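Local coordinates for cobalamin biosynthesis protein CobN (PDB 7C6O) that probably inserts cobalt into the corrin ring of hydrogenobyrinic acid a,c-diamide, acting as the large catalytic subunit of an ATP-dependent cobaltochelatase, at residues G859-D864 and D1104-R1109; A868-E873 and R1053-A1058; G906-W911 and P926-R931; D1046-Y1051 and R1086-Q1091. All coordinates share one frame; numbering follows the deposited sequence.

From the N terminus, helix 853-874 supplies the first segments of contact 1 (859-864) and contact 2 (868-873), whose centres lie about 13 Å apart. Contact 3 (906-911 with 926-931) then closes a short loop around the hairpin of strands 907-911 and 918-923. Contact 4 opens at 1046-1051 before contact 2 closes at 1053-1058, so these two cross; contact 4 closes at 1086-1091. Contact 1 closes last, at 1104-1109, and the other three nest inside its loop. Contacts 1 and 2 bind helix 853-874 to one mixed sheet, contact 3 joins a helix end to a short helix, and contact 4 pairs helices 1044-1051 and 1072-1089.

Contact 1 (G859-D864 and D1104-R1109); sequences GVALAD and DAIRTR
I1106 rests its two branches on A861 and L862, packing helix 853-874 against the approach to strand 1107-1110, the outermost strand at one end of an eight-stranded mixed sheet. The helix packs along the sheet edge of an alpha/beta fold, here mainly on the loop leading into the edge strand. The longer branch of I1106 runs over the helix surface, its CD1 lying 3.7 Å from A861 CB. The shorter branch goes to the leucine: I1106 CG2 is 3.7 Å from L862 CD2. That division follows from the first torsion, which sets CG2 anti to the backbone N and CG1 anti to the carbonyl carbon (chi1 -77°). The L862 side chain crosses that of I1106 at about a right angle, and its CG also lies 3.9 Å from I1106 CD1, so the leucine touches both branches.

Two residues further on, at T1108 in the strand, the contact becomes polar and indirect. Water 1 donates to L862 O at 2.9 Å and sits 2.7 Å from T1108 OG1, bridging a helix carbonyl to the strand. T1108 OG1 is also hydrogen-bonded to S865 OG, on the next turn of the same helix, which gives the hydroxyl a second link to it.

Behind this shell, the turn before the strand is braced by R1107, whose NE donates to A1105 O at 2.9 Å with an N-H...O angle of 143°. D1099 OD2 forms salt bridges with both R1107 NH2 and R1109 NH1. The two arginines gather round that carboxylate with R1109 NH2 lying 3.6 Å above the guanidinium plane of R1107, offset toward its rim.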
loop_
_atom_site.group_PDB
_atom_site.type_symbol
_atom_site.label_atom_id
_atom_site.label_comp_id
_atom_site.label_asym_id
_atom_site.label_seq_id
_atom_site.Cartn_x
_atom_site.Cartn_y
_atom_site.Cartn_z
ATOM N N GLY A 859 -16.974 -9.262 5.409
ATOM C CA GLY A 859 -16.860 -8.735 6.759
ATOM C C GLY A 859 -17.984 -9.198 7.665
ATOM O O GLY A 859 -17.763 -9.497 8.842
ATOM N N VAL A 860 -19.207 -9.259 7.132
ATOM C CA VAL A 860 -20.329 -9.793 7.901
ATOM C C VAL A 860 -20.075 -11.249 8.266
ATOM O O VAL A 860 -20.315 -11.673 9.404
ATOM C CB VAL A 860 -21.645 -9.626 7.115
ATOM C CG1 VAL A 860 -22.771 -10.397 7.792
ATOM C CG2 VAL A 860 -22.010 -8.152 6.989
ATOM N N ALA A 861 -19.577 -12.036 7.310
ATOM C CA ALA A 861 -19.259 -13.433 7.589
ATOM C C ALA A 861 -18.133 -13.550 8.611
ATOM O O ALA A 861 -18.179 -14.414 9.494
ATOM C CB ALA A 861 -18.896 -14.159 6.293
ATOM N N LEU A 862 -17.116 -12.690 8.510
ATOM C CA LEU A 862 -16.048 -12.685 9.508
ATOM C C LEU A 862 -16.597 -12.351 10.890
ATOM O O LEU A 862 -16.276 -13.022 11.877
ATOM C CB LEU A 862 -14.954 -11.691 9.105
ATOM C CG LEU A 862 -14.008 -12.123 7.982
ATOM C CD1 LEU A 862 -13.290 -10.922 7.385
ATOM C CD2 LEU A 862 -12.996 -13.145 8.497
ATOM N N ALA A 863 -17.430 -11.311 10.978
ATOM C CA ALA A 863 -18.044 -10.949 12.252
ATOM C C ALA A 863 -18.900 -12.088 12.795
ATOM O O ALA A 863 -18.766 -12.479 13.960
ATOM C CB ALA A 863 -18.879 -9.678 12.089
ATOM N N ASP A 864 -19.789 -12.632 11.960
ATOM C CA ASP A 864 -20.662 -13.714 12.413
ATOM C C ASP A 864 -19.857 -14.927 12.858
ATOM O O ASP A 864 -20.189 -15.567 13.863
ATOM C CB ASP A 864 -21.635 -14.107 11.302
ATOM C CG ASP A 864 -22.717 -13.071 11.078
ATOM O OD1 ASP A 864 -22.843 -12.144 11.909
ATOM O OD2 ASP A 864 -23.442 -13.185 10.067
ATOM N N ASP A 1104 -15.764 -17.242 0.028
ATOM C CA ASP A 1104 -16.947 -18.091 0.052
ATOM C C ASP A 1104 -16.843 -19.217 1.074
ATOM O O ASP A 1104 -17.721 -20.084 1.115
ATOM C CB ASP A 1104 -17.213 -18.668 -1.341
ATOM C CG ASP A 1104 -15.964 -19.232 -1.992
ATOM O OD1 ASP A 1104 -14.887 -19.197 -1.359
ATOM O OD2 ASP A 1104 -16.061 -19.706 -3.143
ATOM N N ALA A 1105 -15.800 -19.223 1.895
ATOM C CA ALA A 1105 -15.634 -20.209 2.953
ATOM C C ALA A 1105 -14.886 -19.559 4.116
ATOM O O ALA A 1105 -13.805 -19.979 4.519
ATOM C CB ALA A 1105 -14.911 -21.449 2.432
ATOM N N ILE A 1106 -15.468 -18.504 4.683
ATOM C CA ILE A 1106 -14.824 -17.806 5.787
ATOM C C ILE A 1106 -14.932 -18.647 7.051
ATOM O O ILE A 1106 -16.008 -19.154 7.391
ATOM C CB ILE A 1106 -15.437 -16.410 5.970
ATOM C CG1 ILE A 1106 -14.889 -15.467 4.897
ATOM C CG2 ILE A 1106 -15.151 -15.866 7.362
ATOM C CD1 ILE A 1106 -15.475 -14.095 4.939
ATOM N N ARG A 1107 -13.805 -18.819 7.739
ATOM C CA ARG A 1107 -13.721 -19.633 8.941
ATOM C C ARG A 1107 -12.939 -18.883 10.010
ATOM O O ARG A 1107 -12.101 -18.030 9.704
ATOM C CB ARG A 1107 -13.045 -20.986 8.659
ATOM C CG ARG A 1107 -13.815 -21.891 7.707
ATOM C CD ARG A 1107 -12.860 -22.733 6.874
ATOM N NE ARG A 1107 -12.102 -21.907 5.936
ATOM C CZ ARG A 1107 -10.971 -22.283 5.346
ATOM N NH1 ARG A 1107 -10.452 -23.478 5.600
ATOM N NH2 ARG A 1107 -10.354 -21.462 4.505
ATOM N N THR A 1108 -13.220 -19.209 11.267
ATOM C CA THR A 1108 -12.514 -18.648 12.408
ATOM C C THR A 1108 -11.883 -19.781 13.204
ATOM O O THR A 1108 -12.514 -20.817 13.435
ATOM C CB THR A 1108 -13.461 -17.834 13.306
ATOM O OG1 THR A 1108 -14.023 -16.754 12.552
ATOM C CG2 THR A 1108 -12.719 -17.265 14.511
ATOM N N ARG A 1109 -10.630 -19.591 13.602
ATOM C CA ARG A 1109 -9.958 -20.545 14.467
ATOM C C ARG A 1109 -9.137 -19.780 15.492
ATOM O O ARG A 1109 -8.895 -18.578 15.349
ATOM C CB ARG A 1109 -9.082 -21.518 13.662
ATOM C CG ARG A 1109 -7.972 -20.871 12.862
ATOM C CD ARG A 1109 -7.296 -21.901 11.957
ATOM N NE ARG A 1109 -8.174 -22.334 10.874
ATOM C CZ ARG A 1109 -8.134 -21.849 9.635
ATOM N NH1 ARG A 1109 -7.249 -20.917 9.308
ATOM N NH2 ARG A 1109 -8.979 -22.302 8.719
HETATM O O HOH W 1 -13.582 -14.111 11.954
#

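Contact 2 (A868-E873 and R1053-A1058); sequences ARYRDE and RIAVAA
Y870 alone carries the helix side of this contact, meeting V1056 and A1055 where strand 1056-1061 begins. Just before it, R869 leaves the helix in another direction: its NH2 forms a salt bridge with E1113, and its NH1 a weak hydrogen bond with T1108 O. Y870 itself has CG anti to the backbone N (chi1 -170°), which extends the ring from the helix toward the strand. Its side chain and that of V1056 slide past each other in opposite directions. V1056 CG2 comes obliquely to the ring, 3.3 Å from Y870 CD2 and 3.6 Å from Y870 CE2, a close approach for carbon atoms. At the far end of the ring, Y870 OH lies 3.7 Å from A1055 CB. Water 2, in the ring plane, is 2.9 Å from Y870 OH and donates to A1055 O at 2.8 Å, so the buried hydroxyl reaches the backbone just before the strand through one water. Next along the helix, R871 makes a cation-pi contact with W877, while E873 touches Y1096 of the neighbouring strand 1094-1099, a residue that Y870 and V1056 also meet. On the strand, V1056 turns to helix 853-874, whereas the next residue, A1057, packs on M1081 and V1082 of helix 1072-1089. Helices therefore cover both faces of this parallel part of the sheet, the layering of an alpha/beta sandwich.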
loop_
_atom_site.group_PDB
_atom_site.type_symbol
_atom_site.label_atom_id
_atom_site.label_comp_id
_atom_site.label_asym_id
_atom_site.label_seq_id
_atom_site.Cartn_x
_atom_site.Cartn_y
_atom_site.Cartn_z
ATOM N N ALA A 868 -19.830 -16.469 16.650
ATOM C CA ALA A 868 -20.270 -17.845 16.858
ATOM C C ALA A 868 -19.213 -18.660 17.593
ATOM O O ALA A 868 -19.536 -19.429 18.505
ATOM C CB ALA A 868 -20.613 -18.497 15.517
ATOM N N ARG A 869 -17.943 -18.499 17.214
ATOM C CA ARG A 869 -16.872 -19.239 17.874
ATOM C C ARG A 869 -16.778 -18.865 19.347
ATOM O O ARG A 869 -16.679 -19.738 20.218
ATOM C CB ARG A 869 -15.540 -18.981 17.168
ATOM C CG ARG A 869 -14.369 -19.772 17.740
ATOM C CD ARG A 869 -14.563 -21.271 17.540
ATOM N NE ARG A 869 -13.545 -22.065 18.225
ATOM C CZ ARG A 869 -12.485 -22.606 17.631
ATOM N NH1 ARG A 869 -12.293 -22.446 16.329
ATOM N NH2 ARG A 869 -11.619 -23.316 18.341
ATOM N N TYR A 870 -16.809 -17.564 19.647
ATOM C CA TYR A 870 -16.677 -17.124 21.031
ATOM C C TYR A 870 -17.849 -17.610 21.874
ATOM O O TYR A 870 -17.661 -18.131 22.980
ATOM C CB TYR A 870 -16.568 -15.602 21.095
ATOM C CG TYR A 870 -16.196 -15.089 22.466
ATOM C CD1 TYR A 870 -17.171 -14.794 23.413
ATOM C CD2 TYR A 870 -14.867 -14.919 22.823
ATOM C CE1 TYR A 870 -16.829 -14.330 24.671
ATOM C CE2 TYR A 870 -14.516 -14.450 24.072
ATOM C CZ TYR A 870 -15.500 -14.161 24.993
ATOM O OH TYR A 870 -15.147 -13.699 26.238
ATOM N N ARG A 871 -19.071 -17.442 21.365
ATOM C CA ARG A 871 -20.248 -17.848 22.125
ATOM C C ARG A 871 -20.287 -19.359 22.316
ATOM O O ARG A 871 -20.718 -19.845 23.370
ATOM C CB ARG A 871 -21.512 -17.343 21.427
ATOM C CG ARG A 871 -22.786 -17.502 22.241
ATOM C CD ARG A 871 -23.901 -16.614 21.706
ATOM N NE ARG A 871 -25.188 -16.922 22.325
ATOM C CZ ARG A 871 -25.618 -16.395 23.467
ATOM N NH1 ARG A 871 -24.865 -15.525 24.127
ATOM N NH2 ARG A 871 -26.803 -16.738 23.952
ATOM N N ASP A 872 -19.819 -20.119 21.320
ATOM C CA ASP A 872 -19.747 -21.571 21.465
ATOM C C ASP A 872 -18.828 -21.969 22.613
ATOM O O ASP A 872 -19.103 -22.939 23.330
ATOM C CB ASP A 872 -19.267 -22.211 20.161
ATOM C CG ASP A 872 -20.364 -22.318 19.121
ATOM O OD1 ASP A 872 -21.531 -22.005 19.443
ATOM O OD2 ASP A 872 -20.057 -22.716 17.978
ATOM N N GLU A 873 -17.731 -21.238 22.803
ATOM C CA GLU A 873 -16.767 -21.585 23.838
ATOM C C GLU A 873 -17.127 -21.023 25.207
ATOM O O GLU A 873 -16.857 -21.676 26.222
ATOM C CB GLU A 873 -15.368 -21.096 23.443
ATOM C CG GLU A 873 -14.289 -21.453 24.455
ATOM C CD GLU A 873 -12.917 -21.601 23.830
ATOM O OE1 GLU A 873 -12.806 -21.463 22.594
ATOM O OE2 GLU A 873 -11.949 -21.861 24.579
ATOM N N ARG A 1053 -10.802 -3.992 28.123
ATOM C CA ARG A 1053 -12.092 -4.593 27.815
ATOM C C ARG A 1053 -12.034 -5.615 26.690
ATOM O O ARG A 1053 -13.030 -6.310 26.462
ATOM C CB ARG A 1053 -13.107 -3.507 27.441
ATOM C CG ARG A 1053 -13.430 -2.540 28.562
ATOM C CD ARG A 1053 -14.636 -1.689 28.203
ATOM N NE ARG A 1053 -15.018 -0.786 29.284
ATOM C CZ ARG A 1053 -14.764 0.519 29.291
ATOM N NH1 ARG A 1053 -14.131 1.079 28.269
ATOM N NH2 ARG A 1053 -15.151 1.264 30.317
ATOM N N ILE A 1054 -10.908 -5.721 25.982
ATOM C CA ILE A 1054 -10.834 -6.610 24.827
ATOM C C ILE A 1054 -11.006 -8.051 25.281
ATOM O O ILE A 1054 -10.212 -8.569 26.078
ATOM C CB ILE A 1054 -9.514 -6.416 24.076
ATOM C CG1 ILE A 1054 -9.459 -5.019 23.454
ATOM C CG2 ILE A 1054 -9.351 -7.499 23.010
ATOM C CD1 ILE A 1054 -8.133 -4.702 22.784
ATOM N N ALA A 1055 -12.048 -8.707 24.772
ATOM C CA ALA A 1055 -12.295 -10.111 25.070
ATOM C C ALA A 1055 -11.689 -11.041 24.028
ATOM O O ALA A 1055 -11.289 -12.163 24.367
ATOM C CB ALA A 1055 -13.802 -10.370 25.177
ATOM N N VAL A 1056 -11.621 -10.603 22.772
ATOM C CA VAL A 1056 -11.024 -11.372 21.684
ATOM C C VAL A 1056 -10.077 -10.457 20.924
ATOM O O VAL A 1056 -10.500 -9.409 20.421
ATOM C CB VAL A 1056 -12.073 -11.934 20.710
ATOM C CG1 VAL A 1056 -11.492 -13.107 19.938
ATOM C CG2 VAL A 1056 -13.345 -12.312 21.423
ATOM N N ALA A 1057 -8.816 -10.861 20.810
ATOM C CA ALA A 1057 -7.866 -10.184 19.935
ATOM C C ALA A 1057 -7.836 -10.921 18.601
ATOM O O ALA A 1057 -7.476 -12.101 18.550
ATOM C CB ALA A 1057 -6.476 -10.134 20.568
ATOM N N ALA A 1058 -8.220 -10.236 17.529
ATOM C CA ALA A 1058 -8.410 -10.879 16.239
ATOM C C ALA A 1058 -7.471 -10.297 15.190
ATOM O O ALA A 1058 -7.151 -9.106 15.205
ATOM C CB ALA A 1058 -9.862 -10.742 15.762
HETATM O O HOH W 2 -12.239 -13.549 26.593
#

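Contact 3 (G906-W911 and P926-R931); sequences GVRPVW and PAELGR
G906 and L929 form the close-packed part of this contact. Both methyl carbons of the leucine face the glycine from one side, L929 CD1 and L929 CD2 each 3.9 Å from G906 CA. G906 has positive phi and is the C-prime residue of the Schellman motif that ends helix 896-905; with no side chain on G906, the leucine methyls close directly on its CA.

The outer part is a single polar reach between R908 and exposed E928. The arginine chain bends at chi3 (-43°), while E928 stays extended and crosses it at about a right angle. R908 NH2 lies 2.6 Å from E928 OE2, forming a salt bridge at the guanidinium edge, with the two planes 24° apart. Its hydrogen bond is nevertheless weak, because the N-H...O angle is only 127°. One nitrogen thus carries the bridge, rather than a two-pronged pairing.

R931 ties this corner to the end of helix 896-905: its NH2 and NH1 donate to A903 O and L904 O. R908 also rests on W856 of helix 853-874, and strand 907-911 pairs antiparallel with strand 918-923, whose end leads into helix 926-929.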
loop_
_atom_site.group_PDB
_atom_site.type_symbol
_atom_site.label_atom_id
_atom_site.label_comp_id
_atom_site.label_asym_id
_atom_site.label_seq_id
_atom_site.Cartn_x
_atom_site.Cartn_y
_atom_site.Cartn_z
ATOM N N GLY A 906 -22.886 -3.089 14.102
ATOM C CA GLY A 906 -24.258 -3.056 13.637
ATOM C C GLY A 906 -24.551 -1.903 12.705
ATOM O O GLY A 906 -25.647 -1.331 12.757
ATOM N N VAL A 907 -23.596 -1.541 11.852
ATOM C CA VAL A 907 -23.720 -0.413 10.938
ATOM C C VAL A 907 -23.464 -0.911 9.524
ATOM O O VAL A 907 -22.477 -1.613 9.276
ATOM C CB VAL A 907 -22.744 0.721 11.300
ATOM C CG1 VAL A 907 -22.838 1.854 10.288
ATOM C CG2 VAL A 907 -23.028 1.228 12.693
ATOM N N ARG A 908 -24.347 -0.544 8.606
ATOM C CA ARG A 908 -24.252 -0.914 7.204
ATOM C C ARG A 908 -23.683 0.239 6.388
ATOM O O ARG A 908 -24.013 1.404 6.644
ATOM C CB ARG A 908 -25.631 -1.289 6.658
ATOM C CG ARG A 908 -25.607 -2.077 5.362
ATOM C CD ARG A 908 -27.006 -2.221 4.785
ATOM N NE ARG A 908 -27.987 -2.533 5.818
ATOM C CZ ARG A 908 -28.293 -3.763 6.215
ATOM N NH1 ARG A 908 -27.692 -4.809 5.666
ATOM N NH2 ARG A 908 -29.201 -3.948 7.164
ATOM N N PRO A 909 -22.817 -0.041 5.417
ATOM C CA PRO A 909 -22.375 1.012 4.501
ATOM C C PRO A 909 -23.485 1.389 3.533
ATOM O O PRO A 909 -24.416 0.623 3.278
ATOM C CB PRO A 909 -21.190 0.377 3.758
ATOM C CG PRO A 909 -20.871 -0.891 4.502
ATOM C CD PRO A 909 -22.146 -1.323 5.145
ATOM N N VAL A 910 -23.370 2.601 2.994
ATOM C CA VAL A 910 -24.284 3.116 1.979
ATOM C C VAL A 910 -23.452 3.491 0.762
ATOM O O VAL A 910 -22.550 4.333 0.857
ATOM C CB VAL A 910 -25.090 4.323 2.489
ATOM C CG1 VAL A 910 -25.986 4.868 1.387
ATOM C CG2 VAL A 910 -25.917 3.930 3.702
ATOM N N TRP A 911 -23.747 2.864 -0.373
ATOM C CA TRP A 911 -22.979 3.052 -1.594
ATOM C C TRP A 911 -23.716 3.953 -2.575
ATOM O O TRP A 911 -24.948 3.950 -2.652
ATOM C CB TRP A 911 -22.692 1.714 -2.279
ATOM C CG TRP A 911 -21.765 0.805 -1.530
ATOM C CD1 TRP A 911 -20.405 0.756 -1.634
ATOM C CD2 TRP A 911 -22.132 -0.201 -0.580
ATOM N NE1 TRP A 911 -19.901 -0.215 -0.799
ATOM C CE2 TRP A 911 -20.941 -0.817 -0.142
ATOM C CE3 TRP A 911 -23.352 -0.640 -0.054
ATOM C CZ2 TRP A 911 -20.935 -1.846 0.799
ATOM C CZ3 TRP A 911 -23.344 -1.661 0.880
ATOM C CH2 TRP A 911 -22.143 -2.253 1.297
ATOM N N PRO A 926 -31.655 -2.990 16.547
ATOM C CA PRO A 926 -31.383 -4.206 17.336
ATOM C C PRO A 926 -32.217 -5.409 16.932
ATOM O O PRO A 926 -31.717 -6.541 16.969
ATOM C CB PRO A 926 -31.699 -3.757 18.770
ATOM C CG PRO A 926 -31.437 -2.296 18.765
ATOM C CD PRO A 926 -31.853 -1.808 17.404
ATOM N N ALA A 927 -33.478 -5.198 16.546
ATOM C CA ALA A 927 -34.320 -6.315 16.129
ATOM C C ALA A 927 -33.766 -6.988 14.878
ATOM O O ALA A 927 -33.819 -8.217 14.751
ATOM C CB ALA A 927 -35.752 -5.831 15.892
ATOM N N GLU A 928 -33.229 -6.200 13.943
ATOM C CA GLU A 928 -32.631 -6.784 12.746
ATOM C C GLU A 928 -31.289 -7.431 13.059
ATOM O O GLU A 928 -30.958 -8.488 12.508
ATOM C CB GLU A 928 -32.463 -5.716 11.666
ATOM C CG GLU A 928 -31.774 -6.226 10.411
ATOM C CD GLU A 928 -31.413 -5.116 9.445
ATOM O OE1 GLU A 928 -31.554 -3.931 9.817
ATOM O OE2 GLU A 928 -30.987 -5.431 8.315
ATOM N N LEU A 929 -30.502 -6.809 13.939
ATOM C CA LEU A 929 -29.195 -7.355 14.289
ATOM C C LEU A 929 -29.318 -8.689 15.013
ATOM O O LEU A 929 -28.461 -9.566 14.845
ATOM C CB LEU A 929 -28.432 -6.341 15.144
ATOM C CG LEU A 929 -26.908 -6.431 15.219
ATOM C CD1 LEU A 929 -26.301 -6.402 13.827
ATOM C CD2 LEU A 929 -26.366 -5.286 16.063
ATOM N N GLY A 930 -30.373 -8.868 15.808
ATOM C CA GLY A 930 -30.575 -10.113 16.524
ATOM C C GLY A 930 -29.575 -10.390 17.620
ATOM O O GLY A 930 -29.555 -11.502 18.157
ATOM N N ARG A 931 -28.751 -9.411 17.972
ATOM C CA ARG A 931 -27.676 -9.591 18.936
ATOM C C ARG A 931 -27.202 -8.213 19.371
ATOM O O ARG A 931 -27.521 -7.214 18.715
ATOM C CB ARG A 931 -26.519 -10.395 18.327
ATOM C CG ARG A 931 -25.937 -9.756 17.087
ATOM C CD ARG A 931 -24.438 -9.920 17.051
ATOM N NE ARG A 931 -23.877 -9.477 15.779
ATOM C CZ ARG A 931 -23.337 -8.281 15.570
ATOM N NH1 ARG A 931 -23.275 -7.392 16.552
ATOM N NH2 ARG A 931 -22.852 -7.978 14.375
#

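Contact 4 (D1046-Y1051 and R1086-Q1091); sequences DMNRQY and RALTGQ
L1088 pushes its two methyls against N1048 and Y1051, pairing the last turns of helices 1044-1051 and 1072-1089. The leucine has CG anti to its carbonyl carbon (chi1 -72°), which spreads the methyls over two residues one helical turn apart. L1088 CD1 meets both Y1051 CB and N1048 OD1, each at 3.7 Å, while L1088 CD2 lies on the asparagine, 3.9 Å from N1048 CB. The asparagine also sets CG anti to its carbonyl carbon and crosses the leucine at about a right angle, bringing N1048 OD1 to 3.5 Å from L1088 CD2.

Y1051 gives the contact only its beta carbon. From there the ring leads away to a hydrogen bond between its OH and that of Y1026, and M1047 SD sits 4.1 Å above one ring face, offset toward the rim. The helix ends at T1089, and G1090 follows with positive phi. T1089 OG1 accepts from Q1091 N at 3.1 Å in a nearly straight bond (163°), making an ST turn, and is also hydrogen-bonded to V1085 O.

R1052 NH1 adds a weak hydrogen bond to L1088 O. Across the segments the chemistry is van der Waals packing, an amide oxygen against methyls: between these side chains shape, not directed bonding, makes the fit.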
loop_
_atom_site.group_PDB
_atom_site.type_symbol
_atom_site.label_atom_id
_atom_site.label_comp_id
_atom_site.label_asym_id
_atom_site.label_seq_id
_atom_site.Cartn_x
_atom_site.Cartn_y
_atom_site.Cartn_z
ATOM N N ASP A 1046 -6.580 6.363 27.376
ATOM C CA ASP A 1046 -7.737 5.873 26.634
ATOM C C ASP A 1046 -7.460 4.505 26.023
ATOM O O ASP A 1046 -8.344 3.641 26.001
ATOM C CB ASP A 1046 -8.132 6.872 25.549
ATOM C CG ASP A 1046 -8.739 8.135 26.119
ATOM O OD1 ASP A 1046 -9.400 8.050 27.174
ATOM O OD2 ASP A 1046 -8.554 9.209 25.515
ATOM N N MET A 1047 -6.242 4.286 25.522
ATOM C CA MET A 1047 -5.912 2.974 24.973
ATOM C C MET A 1047 -5.990 1.898 26.048
ATOM O O MET A 1047 -6.531 0.811 25.809
ATOM C CB MET A 1047 -4.522 2.987 24.336
ATOM C CG MET A 1047 -4.303 1.849 23.346
ATOM S SD MET A 1047 -2.575 1.386 23.137
ATOM C CE MET A 1047 -2.264 0.577 24.703
ATOM N N ASN A 1048 -5.464 2.186 27.243
ATOM C CA ASN A 1048 -5.487 1.202 28.320
ATOM C C ASN A 1048 -6.915 0.882 28.746
ATOM O O ASN A 1048 -7.245 -0.283 29.001
ATOM C CB ASN A 1048 -4.667 1.703 29.511
ATOM C CG ASN A 1048 -3.181 1.799 29.198
ATOM O OD1 ASN A 1048 -2.670 1.093 28.331
ATOM N ND2 ASN A 1048 -2.483 2.674 29.909
ATOM N N ARG A 1049 -7.775 1.900 28.831
ATOM C CA ARG A 1049 -9.162 1.656 29.217
ATOM C C ARG A 1049 -9.852 0.719 28.233
ATOM O O ARG A 1049 -10.568 -0.201 28.646
ATOM C CB ARG A 1049 -9.923 2.978 29.326
ATOM C CG ARG A 1049 -9.409 3.895 30.425
ATOM C CD ARG A 1049 -10.262 5.146 30.566
ATOM N NE ARG A 1049 -11.532 4.862 31.224
ATOM C CZ ARG A 1049 -11.690 4.804 32.543
ATOM N NH1 ARG A 1049 -10.654 5.010 33.345
ATOM N NH2 ARG A 1049 -12.882 4.540 33.060
ATOM N N GLN A 1050 -9.642 0.927 26.931
ATOM C CA GLN A 1050 -10.306 0.093 25.935
ATOM C C GLN A 1050 -9.655 -1.282 25.818
ATOM O O GLN A 1050 -10.357 -2.285 25.655
ATOM C CB GLN A 1050 -10.322 0.795 24.574
ATOM C CG GLN A 1050 -10.795 2.247 24.604
ATOM C CD GLN A 1050 -12.068 2.452 25.412
ATOM O OE1 GLN A 1050 -12.962 1.604 25.423
ATOM N NE2 GLN A 1050 -12.153 3.590 26.096
ATOM N N TYR A 1051 -8.323 -1.354 25.892
ATOM C CA TYR A 1051 -7.665 -2.655 25.790
ATOM C C TYR A 1051 -8.019 -3.557 26.963
ATOM O O TYR A 1051 -8.106 -4.778 26.795
ATOM C CB TYR A 1051 -6.147 -2.488 25.683
ATOM C CG TYR A 1051 -5.655 -2.312 24.264
ATOM C CD1 TYR A 1051 -6.177 -1.314 23.452
ATOM C CD2 TYR A 1051 -4.668 -3.138 23.735
ATOM C CE1 TYR A 1051 -5.738 -1.141 22.154
ATOM C CE2 TYR A 1051 -4.217 -2.971 22.432
ATOM C CZ TYR A 1051 -4.760 -1.968 21.648
ATOM O OH TYR A 1051 -4.332 -1.779 20.351
ATOM N N ARG A 1086 -2.928 -8.654 28.240
ATOM C CA ARG A 1086 -2.506 -9.478 29.368
ATOM C C ARG A 1086 -1.764 -8.647 30.405
ATOM O O ARG A 1086 -1.985 -8.804 31.611
ATOM C CB ARG A 1086 -1.634 -10.639 28.885
ATOM C CG ARG A 1086 -1.262 -11.626 29.992
ATOM C CD ARG A 1086 -0.436 -12.806 29.482
ATOM N NE ARG A 1086 0.827 -12.375 28.891
ATOM C CZ ARG A 1086 1.118 -12.476 27.599
ATOM N NH1 ARG A 1086 0.240 -13.010 26.763
ATOM N NH2 ARG A 1086 2.291 -12.051 27.146
ATOM N N ALA A 1087 -0.885 -7.748 29.954
ATOM C CA ALA A 1087 -0.166 -6.885 30.887
ATOM C C ALA A 1087 -1.125 -6.012 31.684
ATOM O O ALA A 1087 -0.950 -5.826 32.895
ATOM C CB ALA A 1087 0.842 -6.019 30.131
ATOM N N LEU A 1088 -2.154 -5.477 31.024
ATOM C CA LEU A 1088 -3.068 -4.557 31.692
ATOM C C LEU A 1088 -3.975 -5.282 32.680
ATOM O O LEU A 1088 -4.249 -4.765 33.770
ATOM C CB LEU A 1088 -3.901 -3.804 30.655
ATOM C CG LEU A 1088 -3.163 -2.750 29.830
ATOM C CD1 LEU A 1088 -3.997 -2.327 28.635
ATOM C CD2 LEU A 1088 -2.814 -1.545 30.696
ATOM N N THR A 1089 -4.450 -6.479 32.322
ATOM C CA THR A 1089 -5.462 -7.169 33.109
ATOM C C THR A 1089 -4.940 -8.366 33.888
ATOM O O THR A 1089 -5.625 -8.823 34.806
ATOM C CB THR A 1089 -6.609 -7.652 32.207
ATOM O OG1 THR A 1089 -6.147 -8.734 31.389
ATOM C CG2 THR A 1089 -7.099 -6.524 31.311
ATOM N N GLY A 1090 -3.759 -8.883 33.548
ATOM C CA GLY A 1090 -3.269 -10.110 34.137
ATOM C C GLY A 1090 -3.766 -11.376 33.475
ATOM O O GLY A 1090 -3.317 -12.467 33.845
ATOM N N GLN A 1091 -4.675 -11.272 32.509
ATOM C CA GLN A 1091 -5.227 -12.428 31.817
ATOM C C GLN A 1091 -5.203 -12.167 30.320
ATOM O O GLN A 1091 -5.644 -11.107 29.863
ATOM C CB GLN A 1091 -6.658 -12.721 32.284
ATOM C CG GLN A 1091 -7.361 -13.812 31.490
ATOM C CD GLN A 1091 -6.638 -15.142 31.555
ATOM O OE1 GLN A 1091 -6.145 -15.544 32.609
ATOM N NE2 GLN A 1091 -6.563 -15.831 30.422
#